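Local coordinates for D-glyceraldehyde dehydrogenase (NADP(+)) (PDB 5IZD), which oxidises D-glyceraldehyde to (R)-glycerate with NADP(+) and water, a step of the non-phosphorylated Entner-Doudoroff pathway, at residues A[66-71]-A[110-115]; A[104-109]-A[441-446]; A[390-395]-A[399-404]. All blocks are in the same frame, centred on the assembly; numbering follows the deposited sequence.

Contacts 1 and 2 share helix 94-112. Their centres lie about 12 Å apart, and their side chains touch. Contact 1 is the buried one. It packs this helix against helix 39-77 through methyl groups and a tyrosine ring. Contact 2 is a surface contact, its touching residues partly exposed, and is more polar. It ties the same helix to the 441-446 loop through a weak hydrogen bond and a water. Both reach the second subunit. Contact 3 is separate and partly buried, its centre about 43 Å from that of contact 1 and about 32 Å from that of contact 2. It joins strand 386-392 to the helix that follows it, by apolar packing and one helical backbone bond, within one chain.

Contact 1: residues A[66-71]-A[110-115]; sequences KIIYRA and YYAEWA
The backbones come nearest at I68 and A112, whose CA atoms are 6.5 Å apart. I68 sits in the middle of a regular helical run. A112 lies near the C-terminal end of helix 94-112, where a type I beta turn runs from A112 to A115. The small A112 side chain points at the other helix. Its CB rests on one face of the Y69 ring, in a CH-pi contact 3.8 Å from the centroid and 23° off the ring normal. The methyl is displaced toward the rim, so CE1 is the ring atom closest to it. Y69 reaches this place because its CG is anti to the carbonyl carbon (chi1 -73°). The same methyl meets CG2 of I68 at 3.8 Å, so A112 is touched by two neighbouring residues of helix 39-77. Beyond the ring, Y69 OH lies 3.4 Å from CG of E113. The hydroxyl finds its polar partner in E113 OE2 of the second subunit, and the reciprocal bond is also made. E113 OE1 forms a salt bridge with K117 of that subunit. An alanine in place of Y69 would probably leave the A112 methyl without its ring and E113 of the second subunit without this hydroxyl. The contact therefore joins two helices within the chain and also takes part in the interface with the second subunit. I68 also packs on L163 and L164 of helix 153-164, while A115 touches S61 and S65 of helix 39-77.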
ATOM      1  N   LYS A  66      21.459   6.412   9.436  1.00 33.82           N
ATOM      2  CA  LYS A  66      22.948   6.370   9.351  1.00 35.03           C
ATOM      3  C   LYS A  66      23.602   5.949  10.679  1.00 34.99           C
ATOM      4  O   LYS A  66      24.590   5.158  10.685  1.00 35.43           O
ATOM      5  CB  LYS A  66      23.524   7.709   8.921  1.00 36.22           C
ATOM      6  CG  LYS A  66      23.168   8.061   7.472  1.00 36.81           C
ATOM      7  CD  LYS A  66      23.786   9.383   7.013  1.00 38.10           C
ATOM      8  CE  LYS A  66      23.395   9.617   5.560  1.00 38.55           C
ATOM      9  NZ  LYS A  66      23.711  11.022   5.215  1.00 39.59           N
ATOM     10  N   ILE A  67      23.045   6.482  11.771  1.00 34.56           N
ATOM     11  CA  ILE A  67      23.446   6.144  13.160  1.00 34.59           C
ATOM     12  C   ILE A  67      23.120   4.668  13.437  1.00 33.76           C
ATOM     13  O   ILE A  67      23.954   3.952  13.964  1.00 34.02           O
ATOM     14  CB  ILE A  67      22.713   7.019  14.205  1.00 34.46           C
ATOM     15  CG1 ILE A  67      23.132   8.480  14.089  1.00 35.24           C
ATOM     16  CG2 ILE A  67      22.975   6.481  15.607  1.00 34.62           C
ATOM     17  CD1 ILE A  67      22.204   9.472  14.804  1.00 35.07           C
ATOM     18  N   ILE A  68      21.935   4.212  13.036  1.00 32.63           N
ATOM     19  CA  ILE A  68      21.565   2.814  13.254  1.00 31.94           C
ATOM     20  C   ILE A  68      22.453   1.845  12.453  1.00 32.25           C
ATOM     21  O   ILE A  68      22.828   0.745  12.998  1.00 31.78           O
ATOM     22  CB  ILE A  68      20.067   2.562  12.955  1.00 31.11           C
ATOM     23  CG1 ILE A  68      19.175   3.339  13.939  1.00 30.84           C
ATOM     24  CG2 ILE A  68      19.708   1.071  12.949  1.00 30.54           C
ATOM     25  CD1 ILE A  68      17.785   3.618  13.425  1.00 30.46           C
ATOM     26  N   TYR A  69      22.802   2.223  11.211  1.00 32.48           N
ATOM     27  CA  TYR A  69      23.719   1.398  10.393  1.00 33.15           C
ATOM     28  C   TYR A  69      25.152   1.277  11.010  1.00 34.47           C
ATOM     29  O   TYR A  69      25.777   0.221  10.985  1.00 34.16           O
ATOM     30  CB  TYR A  69      23.842   1.921   8.947  1.00 33.28           C
ATOM     31  CG  TYR A  69      22.637   1.684   8.008  1.00 32.58           C
ATOM     32  CD1 TYR A  69      22.096   0.416   7.816  1.00 32.01           C
ATOM     33  CD2 TYR A  69      22.078   2.752   7.282  1.00 32.58           C
ATOM     34  CE1 TYR A  69      21.061   0.202   6.904  1.00 31.59           C
ATOM     35  CE2 TYR A  69      21.004   2.567   6.402  1.00 32.04           C
ATOM     36  CZ  TYR A  69      20.488   1.298   6.227  1.00 31.54           C
ATOM     37  OH  TYR A  69      19.463   1.106   5.337  1.00 31.01           O
ATOM     38  N   ARG A  70      25.609   2.365  11.598  1.00 35.95           N
ATOM     39  CA  ARG A  70      26.882   2.467  12.283  1.00 37.85           C
ATOM     40  C   ARG A  70      26.859   1.444  13.421  1.00 36.99           C
ATOM     41  O   ARG A  70      27.731   0.644  13.501  1.00 37.31           O
ATOM     42  CB  ARG A  70      27.074   3.873  12.801  1.00 40.20           C
ATOM     43  CG  ARG A  70      28.517   4.343  12.846  1.00 43.41           C
ATOM     44  CD  ARG A  70      28.660   5.722  12.205  1.00 46.07           C
ATOM     45  NE  ARG A  70      28.039   6.713  13.040  1.00 47.05           N
ATOM     46  CZ  ARG A  70      27.453   7.802  12.600  1.00 48.78           C
ATOM     47  NH1 ARG A  70      26.915   8.632  13.462  1.00 49.17           N
ATOM     48  NH2 ARG A  70      27.428   8.060  11.307  1.00 49.90           N
ATOM     49  N   ALA A  71      25.827   1.478  14.255  1.00 35.98           N
ATOM     50  CA  ALA A  71      25.610   0.474  15.331  1.00 35.49           C
ATOM     51  C   ALA A  71      25.666  -0.947  14.811  1.00 35.24           C
ATOM     52  O   ALA A  71      26.381  -1.777  15.334  1.00 34.92           O
ATOM     53  CB  ALA A  71      24.321   0.687  16.077  1.00 34.67           C
ATOM     54  N   TYR A 110      17.600  -4.570   8.336  1.00 29.17           N
ATOM     55  CA  TYR A 110      16.276  -4.597   7.741  1.00 28.64           C
ATOM     56  C   TYR A 110      15.442  -3.395   8.197  1.00 28.36           C
ATOM     57  O   TYR A 110      14.851  -2.720   7.350  1.00 28.19           O
ATOM     58  CB  TYR A 110      15.555  -5.876   8.079  1.00 28.26           C
ATOM     59  CG  TYR A 110      14.094  -5.854   7.654  1.00 27.96           C
ATOM     60  CD1 TYR A 110      13.699  -6.217   6.339  1.00 27.99           C
ATOM     61  CD2 TYR A 110      13.088  -5.480   8.569  1.00 27.54           C
ATOM     62  CE1 TYR A 110      12.352  -6.205   5.971  1.00 27.65           C
ATOM     63  CE2 TYR A 110      11.758  -5.412   8.178  1.00 27.18           C
ATOM     64  CZ  TYR A 110      11.403  -5.784   6.881  1.00 27.21           C
ATOM     65  OH  TYR A 110      10.081  -5.711   6.554  1.00 26.96           O
ATOM     66  N   TYR A 111      15.418  -3.103   9.507  1.00 28.18           N
ATOM     67  CA  TYR A 111      14.612  -1.998   9.994  1.00 28.04           C
ATOM     68  C   TYR A 111      15.143  -0.643   9.545  1.00 28.41           C
ATOM     69  O   TYR A 111      14.343   0.259   9.172  1.00 28.12           O
ATOM     70  CB  TYR A 111      14.400  -2.034  11.502  1.00 28.01           C
ATOM     71  CG  TYR A 111      13.468  -3.134  11.942  1.00 27.71           C
ATOM     72  CD1 TYR A 111      12.150  -3.142  11.561  1.00 27.44           C
ATOM     73  CD2 TYR A 111      13.911  -4.174  12.739  1.00 27.88           C
ATOM     74  CE1 TYR A 111      11.300  -4.144  11.921  1.00 27.24           C
ATOM     75  CE2 TYR A 111      13.065  -5.177  13.148  1.00 27.59           C
ATOM     76  CZ  TYR A 111      11.743  -5.156  12.743  1.00 27.59           C
ATOM     77  OH  TYR A 111      10.848  -6.162  13.101  1.00 27.69           O
ATOM     78  N   ALA A 112      16.466  -0.483   9.568  1.00 28.92           N
ATOM     79  CA  ALA A 112      17.079   0.731   9.071  1.00 29.40           C
ATOM     80  C   ALA A 112      16.801   0.969   7.589  1.00 29.62           C
ATOM     81  O   ALA A 112      16.638   2.121   7.187  1.00 29.74           O
ATOM     82  CB  ALA A 112      18.566   0.771   9.370  1.00 29.92           C
ATOM     83  N   GLU A 113      16.668  -0.093   6.793  1.00 29.71           N
ATOM     84  CA  GLU A 113      16.307   0.066   5.342  1.00 29.96           C
ATOM     85  C   GLU A 113      14.936   0.675   5.039  1.00 29.47           C
ATOM     86  O   GLU A 113      14.664   1.069   3.890  1.00 29.45           O
ATOM     87  CB  GLU A 113      16.451  -1.256   4.580  1.00 30.29           C
ATOM     88  CG  GLU A 113      17.910  -1.802   4.470  1.00 30.97           C
ATOM     89  CD  GLU A 113      17.976  -3.247   3.994  1.00 31.17           C
ATOM     90  OE1 GLU A 113      16.957  -3.939   4.170  1.00 31.03           O
ATOM     91  OE2 GLU A 113      18.993  -3.723   3.424  1.00 31.79           O
ATOM     92  N   TRP A 114      14.118   0.827   6.054  1.00 28.95           N
ATOM     93  CA  TRP A 114      12.824   1.453   5.922  1.00 28.55           C
ATOM     94  C   TRP A 114      12.894   2.981   5.885  1.00 28.88           C
ATOM     95  O   TRP A 114      11.895   3.625   5.766  1.00 28.63           O
ATOM     96  CB  TRP A 114      11.864   0.981   6.981  1.00 27.92           C
ATOM     97  CG  TRP A 114      11.236  -0.282   6.658  1.00 27.62           C
ATOM     98  CD1 TRP A 114      11.447  -1.438   7.253  1.00 27.43           C
ATOM     99  CD2 TRP A 114      10.233  -0.515   5.668  1.00 27.58           C
ATOM    100  NE1 TRP A 114      10.677  -2.399   6.718  1.00 27.38           N
ATOM    101  CE2 TRP A 114       9.917  -1.857   5.725  1.00 27.38           C
ATOM    102  CE3 TRP A 114       9.589   0.285   4.733  1.00 27.62           C
ATOM    103  CZ2 TRP A 114       8.974  -2.428   4.895  1.00 27.35           C
ATOM    104  CZ3 TRP A 114       8.674  -0.289   3.906  1.00 27.68           C
ATOM    105  CH2 TRP A 114       8.374  -1.621   3.986  1.00 27.55           C
ATOM    106  N   ALA A 115      14.087   3.538   5.981  1.00 29.36           N
ATOM    107  CA  ALA A 115      14.264   4.973   5.923  1.00 29.95           C
ATOM    108  C   ALA A 115      13.601   5.608   4.658  1.00 30.34           C
ATOM    109  O   ALA A 115      13.729   5.112   3.554  1.00 30.19           O
ATOM    110  CB  ALA A 115      15.742   5.337   6.009  1.00 30.50           C
TER

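Contact 2: residues A[104-109]-A[441-446]; sequences VIDQIQ and EASQGY
D106 holds CG anti to its backbone N (chi1 -179°), and S443 holds OG anti to its carbonyl carbon (chi1 -65°). These settings turn the carboxylate and the hydroxyl toward each other. The arrangement is a helix-to-loop contact. Helix 94-112 meets a type I beta turn, A442 to G445, in the loop between strands 432-435 and 454-455. The turn is closed by G445 N bonding to A442 O at 3.0 Å. S443 OG donates a weak hydrogen bond to D106 OD2, at 3.4 Å. It also lies 3.5 Å from CG of Q107, the next residue of the helix. The amide of Q107 is held by the backbone oxygens of G103 and G153, and its side chain comes about 3 Å from that of R157, a probable substrate-binding residue. E441 makes a salt bridge to R157, so the contact borders the likely substrate site. The other carboxylate oxygen, D106 OD1, pairs with R116 of the second subunit, which also packs on S443. One water also bridges the two segments: it donates to D106 OD2 at 2.9 Å and accepts from S443 N at 3.1 Å.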
ATOM      1  N   VAL A 104      20.581 -10.394  15.038  1.00 32.47           N
ATOM      2  CA  VAL A 104      20.617  -9.053  15.544  1.00 32.19           C
ATOM      3  C   VAL A 104      21.038  -8.154  14.381  1.00 32.21           C
ATOM      4  O   VAL A 104      20.482  -7.130  14.179  1.00 31.48           O
ATOM      5  CB  VAL A 104      21.602  -8.914  16.751  1.00 32.64           C
ATOM      6  CG1 VAL A 104      22.053  -7.496  16.961  1.00 33.10           C
ATOM      7  CG2 VAL A 104      21.007  -9.434  18.041  1.00 32.50           C
ATOM      8  N   ILE A 105      22.046  -8.591  13.658  1.00 32.83           N
ATOM      9  CA  ILE A 105      22.665  -7.881  12.534  1.00 33.57           C
ATOM     10  C   ILE A 105      21.673  -7.810  11.379  1.00 33.58           C
ATOM     11  O   ILE A 105      21.420  -6.711  10.898  1.00 33.98           O
ATOM     12  CB  ILE A 105      24.014  -8.536  12.088  1.00 34.21           C
ATOM     13  CG1 ILE A 105      25.093  -8.343  13.180  1.00 34.67           C
ATOM     14  CG2 ILE A 105      24.504  -7.997  10.735  1.00 34.65           C
ATOM     15  CD1 ILE A 105      26.216  -9.375  13.140  1.00 35.14           C
ATOM     16  N   ASP A 106      21.026  -8.897  11.030  1.00 33.43           N
ATOM     17  CA  ASP A 106      20.009  -8.872   9.999  1.00 33.67           C
ATOM     18  C   ASP A 106      18.816  -7.965  10.319  1.00 32.67           C
ATOM     19  O   ASP A 106      18.316  -7.323   9.454  1.00 32.72           O
ATOM     20  CB  ASP A 106      19.496 -10.269   9.700  1.00 34.13           C
ATOM     21  CG  ASP A 106      18.428 -10.294   8.571  1.00 34.84           C
ATOM     22  OD1 ASP A 106      18.775 -10.147   7.429  1.00 36.01           O
ATOM     23  OD2 ASP A 106      17.244 -10.467   8.833  1.00 35.33           O
ATOM     24  N   GLN A 107      18.392  -7.905  11.563  1.00 31.80           N
ATOM     25  CA  GLN A 107      17.221  -7.169  11.917  1.00 31.06           C
ATOM     26  C   GLN A 107      17.486  -5.686  11.920  1.00 30.70           C
ATOM     27  O   GLN A 107      16.671  -4.886  11.466  1.00 29.83           O
ATOM     28  CB  GLN A 107      16.704  -7.581  13.291  1.00 31.14           C
ATOM     29  CG  GLN A 107      15.901  -8.857  13.311  1.00 30.94           C
ATOM     30  CD  GLN A 107      15.423  -9.122  14.730  1.00 31.36           C
ATOM     31  OE1 GLN A 107      14.263  -8.865  15.057  1.00 31.76           O
ATOM     32  NE2 GLN A 107      16.345  -9.529  15.606  1.00 31.11           N
ATOM     33  N   ILE A 108      18.619  -5.314  12.512  1.00 30.47           N
ATOM     34  CA  ILE A 108      18.989  -3.922  12.533  1.00 30.36           C
ATOM     35  C   ILE A 108      19.137  -3.384  11.079  1.00 30.43           C
ATOM     36  O   ILE A 108      18.668  -2.282  10.775  1.00 30.40           O
ATOM     37  CB  ILE A 108      20.257  -3.687  13.338  1.00 30.82           C
ATOM     38  CG1 ILE A 108      19.975  -3.883  14.837  1.00 30.55           C
ATOM     39  CG2 ILE A 108      20.735  -2.265  13.105  1.00 31.32           C
ATOM     40  CD1 ILE A 108      21.248  -3.979  15.675  1.00 31.10           C
ATOM     41  N   GLN A 109      19.774  -4.151  10.187  1.00 30.49           N
ATOM     42  CA  GLN A 109      19.840  -3.779   8.772  1.00 30.63           C
ATOM     43  C   GLN A 109      18.440  -3.572   8.164  1.00 29.74           C
ATOM     44  O   GLN A 109      18.148  -2.518   7.640  1.00 29.44           O
ATOM     45  CB  GLN A 109      20.571  -4.827   7.971  1.00 31.24           C
ATOM     46  CG  GLN A 109      20.665  -4.512   6.492  1.00 31.75           C
ATOM     47  CD  GLN A 109      21.547  -3.326   6.166  1.00 32.47           C
ATOM     48  OE1 GLN A 109      22.424  -2.974   6.917  1.00 33.20           O
ATOM     49  NE2 GLN A 109      21.307  -2.710   5.020  1.00 32.74           N
ATOM     50  N   GLU A 441      10.869 -17.228  12.514  1.00 31.09           N
ATOM     51  CA  GLU A 441      10.238 -16.159  11.701  1.00 31.02           C
ATOM     52  C   GLU A 441      11.293 -15.268  11.061  1.00 31.08           C
ATOM     53  O   GLU A 441      12.405 -15.119  11.592  1.00 31.20           O
ATOM     54  CB  GLU A 441       9.273 -15.287  12.534  1.00 30.84           C
ATOM     55  CG  GLU A 441       9.908 -14.364  13.610  1.00 31.05           C
ATOM     56  CD  GLU A 441      10.405 -15.091  14.860  1.00 31.75           C
ATOM     57  OE1 GLU A 441      10.278 -16.324  15.003  1.00 32.34           O
ATOM     58  OE2 GLU A 441      10.917 -14.426  15.751  1.00 32.30           O
ATOM     59  N   ALA A 442      10.931 -14.649   9.941  1.00 30.68           N
ATOM     60  CA  ALA A 442      11.836 -13.770   9.240  1.00 30.77           C
ATOM     61  C   ALA A 442      11.400 -12.337   9.530  1.00 30.43           C
ATOM     62  O   ALA A 442      10.246 -12.083   9.897  1.00 30.27           O
ATOM     63  CB  ALA A 442      11.838 -14.043   7.733  1.00 31.10           C
ATOM     64  N   SER A 443      12.340 -11.416   9.353  1.00 30.30           N
ATOM     65  CA  SER A 443      12.093  -9.993   9.568  1.00 29.97           C
ATOM     66  C   SER A 443      11.013  -9.418   8.679  1.00 29.24           C
ATOM     67  O   SER A 443      10.368  -8.482   9.098  1.00 28.78           O
ATOM     68  CB  SER A 443      13.385  -9.222   9.357  1.00 30.38           C
ATOM     69  OG  SER A 443      14.272  -9.639  10.356  1.00 31.04           O
ATOM     70  N   GLN A 444      10.844  -9.980   7.469  1.00 29.32           N
ATOM     71  CA  GLN A 444       9.819  -9.545   6.502  1.00 29.05           C
ATOM     72  C   GLN A 444       8.440 -10.085   6.856  1.00 29.05           C
ATOM     73  O   GLN A 444       7.446  -9.672   6.233  1.00 28.75           O
ATOM     74  CB  GLN A 444      10.160  -9.904   5.020  1.00 29.36           C
ATOM     75  CG  GLN A 444      10.415 -11.373   4.707  1.00 29.35           C
ATOM     76  CD  GLN A 444      11.902 -11.769   4.911  1.00 29.54           C
ATOM     77  OE1 GLN A 444      12.605 -11.302   5.841  1.00 29.22           O
ATOM     78  NE2 GLN A 444      12.362 -12.655   4.064  1.00 29.84           N
ATOM     79  N   GLY A 445       8.401 -11.067   7.772  1.00 29.07           N
ATOM     80  CA  GLY A 445       7.132 -11.551   8.332  1.00 29.04           C
ATOM     81  C   GLY A 445       6.496 -10.691   9.410  1.00 28.63           C
ATOM     82  O   GLY A 445       7.163  -9.928  10.038  1.00 28.65           O
ATOM     83  N   TYR A 446       5.202 -10.796   9.630  1.00 28.43           N
ATOM     84  CA  TYR A 446       4.552 -10.022  10.661  1.00 28.15           C
ATOM     85  C   TYR A 446       4.272 -10.993  11.786  1.00 28.33           C
ATOM     86  O   TYR A 446       3.332 -11.719  11.741  1.00 28.39           O
ATOM     87  CB  TYR A 446       3.283  -9.359  10.158  1.00 27.81           C
ATOM     88  CG  TYR A 446       2.506  -8.542  11.150  1.00 27.65           C
ATOM     89  CD1 TYR A 446       2.968  -7.325  11.582  1.00 27.62           C
ATOM     90  CD2 TYR A 446       1.292  -8.956  11.613  1.00 27.59           C
ATOM     91  CE1 TYR A 446       2.256  -6.578  12.454  1.00 27.41           C
ATOM     92  CE2 TYR A 446       0.574  -8.201  12.485  1.00 27.47           C
ATOM     93  CZ  TYR A 446       1.073  -7.014  12.898  1.00 27.50           C
ATOM     94  OH  TYR A 446       0.389  -6.270  13.763  1.00 27.82           O
TER
HETATM   95  O   HOH W   1      15.094 -12.459   8.519  1.00 26.58           O

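Contact 3: residues A[390-395]-A[399-404]; sequences RKISSV and YDLAND
I392 and L401 meet in the strand-to-helix step of a beta-alpha-beta crossover. Strand 386-392 leads through a short turn into helix 395-403, and the chain then enters strand 410-414, parallel in the same sheet. This is the alpha/beta architecture of the catalytic domain of aldehyde dehydrogenases. The apolar contacts come in two groups. In the first, CG2 of I392 touches CD1 of L401 at 3.7 Å, and the two side chains slide past each other in opposite directions. The second joins two residues one helical turn apart. There CG1 of V395 rests 3.5 Å from CZ of Y399, the two side chains side by side and pointing the same way. V395 sends CG1 out anti to its backbone N (chi1 174°), along the outer part of the ring. The charged group is R390. Its extended chain crosses L401 at about a right angle. CD1 of L401 comes 3.3 Å from NH1 of R390, and CD2 stands farther off over one face of the guanidinium. NH1 of R390 forms a salt bridge with E397 of the helix. S394 is the N-cap, its OG accepting from E397 N, and Y399 OH bonds to E423 of helix 418-427. A single hydrogen bond runs between the segments, closing the first turn of the helix. Y399 N donates to V395 O at 3.0 Å, with an angle of 166° at the hydrogen. That same carbonyl oxygen sits over a face of the Y399 ring, 3.5 Å above its plane and offset toward the rim.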
ATOM      1  N   ARG A 390      -0.233 -37.114  20.290  1.00 37.54           N
ATOM      2  CA  ARG A 390      -1.544 -37.728  20.142  1.00 39.33           C
ATOM      3  C   ARG A 390      -1.811 -38.064  18.679  1.00 38.80           C
ATOM      4  O   ARG A 390      -1.312 -37.395  17.775  1.00 37.39           O
ATOM      5  CB  ARG A 390      -2.635 -36.799  20.676  1.00 40.61           C
ATOM      6  CG  ARG A 390      -4.028 -37.409  20.670  1.00 43.01           C
ATOM      7  CD  ARG A 390      -5.102 -36.334  20.634  1.00 44.57           C
ATOM      8  NE  ARG A 390      -6.445 -36.898  20.728  1.00 47.00           N
ATOM      9  CZ  ARG A 390      -7.229 -37.139  19.683  1.00 48.47           C
ATOM     10  NH1 ARG A 390      -6.806 -36.864  18.457  1.00 48.84           N
ATOM     11  NH2 ARG A 390      -8.438 -37.654  19.863  1.00 50.50           N
ATOM     12  N   LYS A 391      -2.601 -39.109  18.457  1.00 39.61           N
ATOM     13  CA  LYS A 391      -2.947 -39.559  17.091  1.00 40.01           C
ATOM     14  C   LYS A 391      -3.981 -38.645  16.496  1.00 39.51           C
ATOM     15  O   LYS A 391      -4.778 -38.063  17.230  1.00 39.39           O
ATOM     16  CB  LYS A 391      -3.533 -40.963  17.069  1.00 41.27           C
ATOM     17  CG  LYS A 391      -2.517 -42.056  17.317  1.00 42.15           C
ATOM     18  CD  LYS A 391      -3.137 -43.433  17.548  1.00 43.26           C
ATOM     19  CE  LYS A 391      -2.075 -44.346  18.113  1.00 44.05           C
ATOM     20  NZ  LYS A 391      -2.647 -45.715  18.157  1.00 45.51           N
ATOM     21  N   ILE A 392      -3.945 -38.511  15.175  1.00 39.20           N
ATOM     22  CA  ILE A 392      -5.060 -37.974  14.438  1.00 39.11           C
ATOM     23  C   ILE A 392      -5.403 -38.877  13.206  1.00 39.81           C
ATOM     24  O   ILE A 392      -4.588 -39.720  12.779  1.00 39.86           O
ATOM     25  CB  ILE A 392      -4.810 -36.530  13.970  1.00 38.60           C
ATOM     26  CG1 ILE A 392      -3.559 -36.483  13.076  1.00 38.67           C
ATOM     27  CG2 ILE A 392      -4.762 -35.558  15.156  1.00 37.78           C
ATOM     28  CD1 ILE A 392      -3.292 -35.158  12.408  1.00 38.22           C
ATOM     29  N   SER A 393      -6.617 -38.678  12.653  1.00 39.78           N
ATOM     30  CA  SER A 393      -7.138 -39.478  11.516  1.00 40.47           C
ATOM     31  C   SER A 393      -8.046 -38.734  10.481  1.00 40.34           C
ATOM     32  O   SER A 393      -8.444 -39.328   9.485  1.00 41.07           O
ATOM     33  CB  SER A 393      -7.908 -40.685  12.053  1.00 41.29           C
ATOM     34  OG  SER A 393      -9.040 -40.264  12.783  1.00 41.29           O
ATOM     35  N   SER A 394      -8.355 -37.466  10.728  1.00 39.60           N
ATOM     36  CA  SER A 394      -9.034 -36.640   9.761  1.00 39.44           C
ATOM     37  C   SER A 394      -8.533 -35.208   9.803  1.00 38.41           C
ATOM     38  O   SER A 394      -8.043 -34.703  10.835  1.00 37.59           O
ATOM     39  CB  SER A 394     -10.558 -36.740   9.947  1.00 40.13           C
ATOM     40  OG  SER A 394     -11.101 -35.701  10.713  1.00 39.81           O
ATOM     41  N   VAL A 395      -8.648 -34.569   8.650  1.00 38.27           N
ATOM     42  CA  VAL A 395      -8.250 -33.189   8.433  1.00 37.58           C
ATOM     43  C   VAL A 395      -9.085 -32.232   9.267  1.00 37.09           C
ATOM     44  O   VAL A 395      -8.539 -31.303   9.872  1.00 35.72           O
ATOM     45  CB  VAL A 395      -8.382 -32.811   6.926  1.00 38.13           C
ATOM     46  CG1 VAL A 395      -8.115 -31.334   6.721  1.00 37.33           C
ATOM     47  CG2 VAL A 395      -7.365 -33.624   6.113  1.00 38.66           C
ATOM     48  N   TYR A 399      -7.642 -29.732  12.300  1.00 34.68           N
ATOM     49  CA  TYR A 399      -7.900 -28.309  12.449  1.00 34.11           C
ATOM     50  C   TYR A 399      -8.501 -27.977  13.794  1.00 33.96           C
ATOM     51  O   TYR A 399      -8.094 -26.990  14.439  1.00 33.21           O
ATOM     52  CB  TYR A 399      -8.885 -27.752  11.388  1.00 34.34           C
ATOM     53  CG  TYR A 399      -8.459 -27.825   9.934  1.00 34.57           C
ATOM     54  CD1 TYR A 399      -7.133 -27.826   9.579  1.00 34.23           C
ATOM     55  CD2 TYR A 399      -9.434 -27.904   8.899  1.00 35.19           C
ATOM     56  CE1 TYR A 399      -6.747 -27.894   8.273  1.00 34.60           C
ATOM     57  CE2 TYR A 399      -9.050 -27.961   7.564  1.00 35.49           C
ATOM     58  CZ  TYR A 399      -7.681 -27.935   7.263  1.00 35.28           C
ATOM     59  OH  TYR A 399      -7.205 -28.008   5.981  1.00 35.79           O
ATOM     60  N   ASP A 400      -9.489 -28.771  14.200  1.00 34.62           N
ATOM     61  CA  ASP A 400     -10.220 -28.498  15.461  1.00 34.98           C
ATOM     62  C   ASP A 400      -9.331 -28.660  16.714  1.00 34.20           C
ATOM     63  O   ASP A 400      -9.443 -27.885  17.647  1.00 33.83           O
ATOM     64  CB  ASP A 400     -11.451 -29.412  15.625  1.00 36.12           C
ATOM     65  CG  ASP A 400     -12.589 -29.044  14.688  1.00 36.98           C
ATOM     66  OD1 ASP A 400     -12.599 -27.930  14.123  1.00 36.96           O
ATOM     67  OD2 ASP A 400     -13.492 -29.880  14.533  1.00 38.38           O
ATOM     68  N   LEU A 401      -8.501 -29.686  16.712  1.00 34.10           N
ATOM     69  CA  LEU A 401      -7.584 -29.929  17.794  1.00 33.72           C
ATOM     70  C   LEU A 401      -6.539 -28.780  17.913  1.00 32.62           C
ATOM     71  O   LEU A 401      -6.245 -28.308  19.034  1.00 32.15           O
ATOM     72  CB  LEU A 401      -6.893 -31.279  17.654  1.00 34.24           C
ATOM     73  CG  LEU A 401      -7.815 -32.485  17.835  1.00 35.36           C
ATOM     74  CD1 LEU A 401      -7.024 -33.704  17.425  1.00 35.86           C
ATOM     75  CD2 LEU A 401      -8.350 -32.727  19.246  1.00 35.79           C
ATOM     76  N   ALA A 402      -5.987 -28.385  16.770  1.00 31.99           N
ATOM     77  CA  ALA A 402      -5.059 -27.287  16.666  1.00 31.23           C
ATOM     78  C   ALA A 402      -5.643 -25.987  17.193  1.00 30.91           C
ATOM     79  O   ALA A 402      -4.974 -25.263  17.987  1.00 30.62           O
ATOM     80  CB  ALA A 402      -4.579 -27.117  15.247  1.00 31.09           C
ATOM     81  N   ASN A 403      -6.870 -25.697  16.807  1.00 31.01           N
ATOM     82  CA  ASN A 403      -7.515 -24.471  17.222  1.00 30.82           C
ATOM     83  C   ASN A 403      -8.052 -24.502  18.654  1.00 31.01           C
ATOM     84  O   ASN A 403      -8.420 -23.450  19.165  1.00 30.68           O
ATOM     85  CB  ASN A 403      -8.623 -24.063  16.244  1.00 31.06           C
ATOM     86  CG  ASN A 403      -8.091 -23.677  14.880  1.00 30.92           C
ATOM     87  OD1 ASN A 403      -6.992 -23.153  14.733  1.00 30.54           O
ATOM     88  ND2 ASN A 403      -8.893 -23.909  13.874  1.00 31.36           N
ATOM     89  N   ASP A 404      -8.083 -25.687  19.281  1.00 31.53           N
ATOM     90  CA  ASP A 404      -8.600 -25.866  20.628  1.00 32.10           C
ATOM     91  C   ASP A 404      -7.493 -25.456  21.628  1.00 31.85           C
ATOM     92  O   ASP A 404      -6.824 -26.309  22.240  1.00 31.95           O
ATOM     93  CB  ASP A 404      -9.080 -27.318  20.836  1.00 32.93           C
ATOM     94  CG  ASP A 404      -9.550 -27.607  22.237  1.00 33.53           C
ATOM     95  OD1 ASP A 404     -10.113 -26.725  22.906  1.00 33.79           O
ATOM     96  OD2 ASP A 404      -9.313 -28.738  22.707  1.00 33.99           O
TER